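Sensory box/response regulator (Mycobacterium smegmatis, PDB 5YRP) is an EAL-domain protein of the sensory and response-regulator kind, with a barrel-like alpha/beta fold that holds a magnesium ion. Local coordinates at residues R58-R72 with S99-S113. Sequence-based numbering, arbitrary orientation.
Sequences RWVLRTACAEFSRWR and SVAGIMKEFGLPRGS
R62 and E106 meet because both send CG anti to the backbone N (chi1 -167° in R62) and then run on extended, R62 as far as NE. Their helices, 52-73 and 96-106, are neighbours on the outside of the EAL domain, an alpha/beta barrel. The axes of 58-72 and 99-106 run in the same general direction, 26° apart. R62 NH2 forms a salt bridge with E106 OE1 at 2.6 Å, with guanidinium and carboxylate planes 57° apart. I103 CD1 lies at the edge of the same guanidinium.

F107 is the first residue to leave the helix. It points its CB at the other helix, and CG, anti to the carbonyl carbon, lays the ring against A66. One face receives A66, whose CB makes a CH-pi contact 3.9 Å from the ring centroid. The opposite face rests on E106 CG, so the residue that pairs with R62 also backs the ring.

Deeper in, C65 CB touches both I103 CG2 and L109 CD1, the latter at 3.5 Å. L61 CD2 touches V100 CG2 nearer the helix 96-106 start. L61 and F68 also pack on strand 81-86, at I84 and L82, and the backbone of S113 pairs with L82. The other methyl of L109, CD2, reaches F68 CD2 and the R72 CD methylene. At the turn, P110 lies over one face of the R72 guanidinium, with P110 CG 3.3 Å from R72 NH2.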
loop_
_atom_site.group_PDB
_atom_site.type_symbol
_atom_site.label_atom_id
_atom_site.label_comp_id
_atom_site.label_asym_id
_atom_site.label_seq_id
_atom_site.Cartn_x
_atom_site.Cartn_y
_atom_site.Cartn_z
ATOM N N ARG A 58 -21.495 14.999 -7.991
ATOM C CA ARG A 58 -21.653 16.439 -8.212
ATOM C C ARG A 58 -22.938 16.952 -7.552
ATOM O O ARG A 58 -22.966 18.057 -7.013
ATOM C CB ARG A 58 -21.628 16.789 -9.702
ATOM C CG ARG A 58 -21.853 18.274 -9.971
ATOM C CD ARG A 58 -21.048 18.817 -11.144
ATOM N NE ARG A 58 -21.142 20.279 -11.213
ATOM C CZ ARG A 58 -20.351 21.070 -11.938
ATOM N NH1 ARG A 58 -19.372 20.567 -12.687
ATOM N NH2 ARG A 58 -20.537 22.387 -11.911
ATOM N N TRP A 59 -23.989 16.140 -7.595
ATOM C CA TRP A 59 -25.229 16.437 -6.879
ATOM C C TRP A 59 -24.995 16.428 -5.371
ATOM O O TRP A 59 -25.405 17.350 -4.666
ATOM C CB TRP A 59 -26.323 15.426 -7.240
ATOM C CG TRP A 59 -27.588 15.598 -6.446
ATOM C CD1 TRP A 59 -28.652 16.393 -6.759
ATOM C CD2 TRP A 59 -27.914 14.964 -5.203
ATOM N NE1 TRP A 59 -29.619 16.293 -5.790
ATOM C CE2 TRP A 59 -29.193 15.421 -4.825
ATOM C CE3 TRP A 59 -27.247 14.055 -4.373
ATOM C CZ2 TRP A 59 -29.821 14.999 -3.652
ATOM C CZ3 TRP A 59 -27.872 13.635 -3.208
ATOM C CH2 TRP A 59 -29.146 14.110 -2.857
ATOM N N VAL A 60 -24.345 15.373 -4.888
ATOM C CA VAL A 60 -24.016 15.226 -3.465
ATOM C C VAL A 60 -23.259 16.447 -2.958
ATOM O O VAL A 60 -23.640 17.051 -1.957
ATOM C CB VAL A 60 -23.169 13.960 -3.209
ATOM C CG1 VAL A 60 -22.513 13.995 -1.835
ATOM C CG2 VAL A 60 -24.025 12.710 -3.355
ATOM N N LEU A 61 -22.193 16.800 -3.667
ATOM C CA LEU A 61 -21.359 17.944 -3.306
ATOM C C LEU A 61 -22.196 19.198 -3.071
ATOM O O LEU A 61 -22.035 19.884 -2.064
ATOM C CB LEU A 61 -20.318 18.198 -4.397
ATOM C CG LEU A 61 -19.374 19.393 -4.241
ATOM C CD1 LEU A 61 -18.728 19.455 -2.868
ATOM C CD2 LEU A 61 -18.296 19.336 -5.311
ATOM N N ARG A 62 -23.099 19.474 -4.006
ATOM C CA ARG A 62 -23.983 20.639 -3.928
ATOM C C ARG A 62 -25.002 20.512 -2.784
ATOM O O ARG A 62 -25.218 21.458 -2.018
ATOM C CB ARG A 62 -24.708 20.834 -5.266
ATOM C CG ARG A 62 -25.421 22.172 -5.411
ATOM C CD ARG A 62 -26.126 22.290 -6.753
ATOM N NE ARG A 62 -26.700 23.618 -6.966
ATOM C CZ ARG A 62 -26.007 24.708 -7.294
ATOM N NH1 ARG A 62 -24.684 24.663 -7.446
ATOM N NH2 ARG A 62 -26.644 25.860 -7.470
ATOM N N THR A 63 -25.618 19.340 -2.671
ATOM C CA THR A 63 -26.635 19.094 -1.650
ATOM C C THR A 63 -26.028 19.059 -0.244
ATOM O O THR A 63 -26.618 19.569 0.712
ATOM C CB THR A 63 -27.382 17.773 -1.919
ATOM O OG1 THR A 63 -27.774 17.717 -3.294
ATOM C CG2 THR A 63 -28.622 17.657 -1.045
ATOM N N ALA A 64 -24.850 18.452 -0.126
ATOM C CA ALA A 64 -24.147 18.364 1.155
ATOM C C ALA A 64 -23.760 19.751 1.640
ATOM O O ALA A 64 -24.021 20.108 2.785
ATOM C CB ALA A 64 -22.911 17.489 1.027
ATOM N N CYS A 65 -23.138 20.523 0.752
ATOM C CA CYS A 65 -22.754 21.904 1.039
ATOM C C CYS A 65 -23.956 22.780 1.375
ATOM O O CYS A 65 -23.877 23.644 2.241
ATOM C CB CYS A 65 -22.006 22.499 -0.152
ATOM S SG CYS A 65 -20.344 21.830 -0.387
ATOM N N ALA A 66 -25.063 22.553 0.680
ATOM C CA ALA A 66 -26.301 23.281 0.941
ATOM C C ALA A 66 -26.811 22.978 2.339
ATOM O O ALA A 66 -27.064 23.887 3.127
ATOM C CB ALA A 66 -27.355 22.916 -0.088
ATOM N N GLU A 67 -26.952 21.688 2.632
ATOM C CA GLU A 67 -27.389 21.215 3.947
ATOM C C GLU A 67 -26.420 21.635 5.050
ATOM O O GLU A 67 -26.833 21.908 6.174
ATOM C CB GLU A 67 -27.537 19.689 3.921
ATOM C CG GLU A 67 -27.911 19.034 5.248
ATOM C CD GLU A 67 -29.251 19.487 5.799
ATOM O OE1 GLU A 67 -30.079 20.027 5.034
ATOM O OE2 GLU A 67 -29.479 19.283 7.010
ATOM N N PHE A 68 -25.135 21.683 4.717
ATOM C CA PHE A 68 -24.087 22.066 5.662
ATOM C C PHE A 68 -24.231 23.534 6.070
ATOM O O PHE A 68 -24.157 23.860 7.253
ATOM C CB PHE A 68 -22.707 21.775 5.046
ATOM C CG PHE A 68 -21.531 22.142 5.920
ATOM C CD1 PHE A 68 -21.586 22.027 7.303
ATOM C CD2 PHE A 68 -20.340 22.562 5.343
ATOM C CE1 PHE A 68 -20.494 22.358 8.091
ATOM C CE2 PHE A 68 -19.244 22.892 6.124
ATOM C CZ PHE A 68 -19.322 22.791 7.502
ATOM N N SER A 69 -24.465 24.410 5.097
ATOM C CA SER A 69 -24.661 25.835 5.379
ATOM C C SER A 69 -25.927 26.095 6.206
ATOM O O SER A 69 -25.975 27.045 6.985
ATOM C CB SER A 69 -24.701 26.647 4.081
ATOM O OG SER A 69 -25.826 26.295 3.300
ATOM N N ARG A 70 -26.944 25.251 6.040
ATOM C CA ARG A 70 -28.170 25.352 6.844
ATOM C C ARG A 70 -27.876 25.170 8.327
ATOM O O ARG A 70 -28.516 25.793 9.170
ATOM C CB ARG A 70 -29.218 24.323 6.406
ATOM C CG ARG A 70 -29.805 24.568 5.025
ATOM C CD ARG A 70 -31.058 23.733 4.794
ATOM N NE ARG A 70 -31.476 23.735 3.387
ATOM C CZ ARG A 70 -31.300 22.735 2.518
ATOM N NH1 ARG A 70 -30.708 21.597 2.872
ATOM N NH2 ARG A 70 -31.730 22.874 1.269
ATOM N N TRP A 71 -26.913 24.306 8.636
ATOM C CA TRP A 71 -26.467 24.103 10.015
ATOM C C TRP A 71 -25.756 25.357 10.502
ATOM O O TRP A 71 -26.006 25.841 11.605
ATOM C CB TRP A 71 -25.517 22.905 10.123
ATOM C CG TRP A 71 -26.029 21.640 9.499
ATOM C CD1 TRP A 71 -27.324 21.336 9.204
ATOM C CD2 TRP A 71 -25.252 20.501 9.112
ATOM N NE1 TRP A 71 -27.403 20.083 8.646
ATOM C CE2 TRP A 71 -26.144 19.547 8.580
ATOM C CE3 TRP A 71 -23.888 20.194 9.159
ATOM C CZ2 TRP A 71 -25.717 18.310 8.096
ATOM C CZ3 TRP A 71 -23.462 18.964 8.678
ATOM C CH2 TRP A 71 -24.376 18.038 8.152
ATOM N N ARG A 72 -24.872 25.871 9.652
ATOM C CA ARG A 72 -24.106 27.089 9.938
ATOM C C ARG A 72 -25.034 28.275 10.175
ATOM O O ARG A 72 -24.767 29.119 11.023
ATOM C CB ARG A 72 -23.148 27.411 8.787
ATOM C CG ARG A 72 -22.182 26.288 8.431
ATOM C CD ARG A 72 -21.137 26.752 7.429
ATOM N NE ARG A 72 -20.163 27.636 8.060
ATOM C CZ ARG A 72 -19.170 27.226 8.845
ATOM N NH1 ARG A 72 -18.996 25.930 9.105
ATOM N NH2 ARG A 72 -18.347 28.121 9.380
ATOM N N SER A 99 -15.376 24.816 -10.060
ATOM C CA SER A 99 -16.769 24.488 -9.728
ATOM C C SER A 99 -16.988 24.363 -8.222
ATOM O O SER A 99 -17.974 24.874 -7.691
ATOM C CB SER A 99 -17.204 23.185 -10.414
ATOM O OG SER A 99 -18.452 22.727 -9.916
ATOM N N VAL A 100 -16.065 23.683 -7.546
ATOM C CA VAL A 100 -16.129 23.507 -6.094
ATOM C C VAL A 100 -16.123 24.871 -5.405
ATOM O O VAL A 100 -16.924 25.117 -4.503
ATOM C CB VAL A 100 -14.954 22.649 -5.562
ATOM C CG1 VAL A 100 -14.964 22.587 -4.038
ATOM C CG2 VAL A 100 -15.015 21.237 -6.131
ATOM N N ALA A 101 -15.219 25.748 -5.840
ATOM C CA ALA A 101 -15.165 27.125 -5.344
ATOM C C ALA A 101 -16.504 27.816 -5.550
ATOM O O ALA A 101 -16.995 28.519 -4.669
ATOM C CB ALA A 101 -14.063 27.894 -6.049
ATOM N N GLY A 102 -17.088 27.597 -6.725
ATOM C CA GLY A 102 -18.410 28.127 -7.062
ATOM C C GLY A 102 -19.534 27.627 -6.173
ATOM O O GLY A 102 -20.496 28.351 -5.921
ATOM N N ILE A 103 -19.420 26.383 -5.711
ATOM C CA ILE A 103 -20.380 25.819 -4.763
ATOM C C ILE A 103 -20.266 26.533 -3.413
ATOM O O ILE A 103 -21.272 26.917 -2.823
ATOM C CB ILE A 103 -20.178 24.296 -4.555
ATOM C CG1 ILE A 103 -20.309 23.519 -5.875
ATOM C CG2 ILE A 103 -21.168 23.748 -3.533
ATOM C CD1 ILE A 103 -21.629 23.678 -6.601
HETATM N N MSE A 104 -19.038 26.721 -2.938
HETATM C CA MSE A 104 -18.802 27.275 -1.602
HETATM C C MSE A 104 -19.043 28.755 -1.530
HETATM O O MSE A 104 -19.454 29.273 -0.488
HETATM C CB MSE A 104 -17.371 26.973 -1.199
HETATM C CG MSE A 104 -17.206 25.474 -0.999
HETATM SE SE MSE A 104 -15.414 25.113 -0.276
HETATM C CE MSE A 104 -15.721 25.773 1.553
ATOM N N LYS A 105 -18.760 29.454 -2.626
ATOM C CA LYS A 105 -19.157 30.852 -2.778
ATOM C C LYS A 105 -20.672 30.970 -2.613
ATOM O O LYS A 105 -21.166 31.850 -1.907
ATOM C CB LYS A 105 -18.738 31.369 -4.160
ATOM C CG LYS A 105 -19.119 32.816 -4.455
ATOM C CD LYS A 105 -18.237 33.798 -3.703
ATOM C CE LYS A 105 -18.890 35.166 -3.590
ATOM N NZ LYS A 105 -18.160 36.035 -2.625
ATOM N N GLU A 106 -21.389 30.061 -3.267
ATOM C CA GLU A 106 -22.849 30.048 -3.280
ATOM C C GLU A 106 -23.452 29.889 -1.883
ATOM O O GLU A 106 -24.328 30.662 -1.488
ATOM C CB GLU A 106 -23.348 28.924 -4.195
ATOM C CG GLU A 106 -24.857 28.876 -4.385
ATOM C CD GLU A 106 -25.295 27.792 -5.351
ATOM O OE1 GLU A 106 -26.503 27.470 -5.371
ATOM O OE2 GLU A 106 -24.440 27.261 -6.092
ATOM N N PHE A 107 -22.975 28.890 -1.145
ATOM C CA PHE A 107 -23.522 28.564 0.180
ATOM C C PHE A 107 -22.716 29.152 1.344
ATOM O O PHE A 107 -22.845 28.703 2.487
ATOM C CB PHE A 107 -23.641 27.046 0.335
ATOM C CG PHE A 107 -24.519 26.403 -0.700
ATOM C CD1 PHE A 107 -25.893 26.601 -0.683
ATOM C CD2 PHE A 107 -23.974 25.605 -1.694
ATOM C CE1 PHE A 107 -26.706 26.012 -1.636
ATOM C CE2 PHE A 107 -24.781 25.011 -2.648
ATOM C CZ PHE A 107 -26.149 25.215 -2.621
ATOM N N GLY A 108 -21.891 30.153 1.045
ATOM C CA GLY A 108 -21.153 30.901 2.064
ATOM C C GLY A 108 -20.334 30.042 3.004
ATOM O O GLY A 108 -20.219 30.348 4.191
ATOM N N LEU A 109 -19.770 28.962 2.476
ATOM C CA LEU A 109 -18.939 28.068 3.275
ATOM C C LEU A 109 -17.523 28.628 3.312
ATOM O O LEU A 109 -16.975 28.978 2.265
ATOM C CB LEU A 109 -18.949 26.654 2.695
ATOM C CG LEU A 109 -20.307 25.940 2.728
ATOM C CD1 LEU A 109 -20.249 24.631 1.957
ATOM C CD2 LEU A 109 -20.768 25.685 4.154
ATOM N N PRO A 110 -16.929 28.731 4.515
ATOM C CA PRO A 110 -15.628 29.380 4.643
ATOM C C PRO A 110 -14.456 28.494 4.238
ATOM O O PRO A 110 -14.634 27.319 3.928
ATOM C CB PRO A 110 -15.555 29.714 6.135
ATOM C CG PRO A 110 -16.348 28.644 6.790
ATOM C CD PRO A 110 -17.429 28.250 5.816
ATOM N N ARG A 111 -13.264 29.077 4.255
ATOM C CA ARG A 111 -12.046 28.377 3.856
ATOM C C ARG A 111 -11.649 27.303 4.867
ATOM O O ARG A 111 -11.521 27.580 6.059
ATOM C CB ARG A 111 -10.898 29.370 3.695
ATOM C CG ARG A 111 -11.125 30.402 2.603
ATOM C CD ARG A 111 -9.944 31.349 2.496
ATOM N NE ARG A 111 -8.688 30.613 2.354
ATOM C CZ ARG A 111 -8.249 30.058 1.224
ATOM N NH1 ARG A 111 -7.089 29.408 1.217
ATOM N NH2 ARG A 111 -8.952 30.146 0.099
ATOM N N GLY A 112 -11.461 26.080 4.376
ATOM C CA GLY A 112 -11.062 24.940 5.210
ATOM C C GLY A 112 -12.226 24.134 5.769
ATOM O O GLY A 112 -12.019 23.168 6.504
ATOM N N SER A 113 -13.447 24.516 5.401
ATOM C CA SER A 113 -14.658 23.893 5.934
ATOM C C SER A 113 -15.112 22.675 5.136
ATOM O O SER A 113 -16.072 22.008 5.527
ATOM C CB SER A 113 -15.799 24.905 5.965
ATOM O OG SER A 113 -16.230 25.219 4.652
#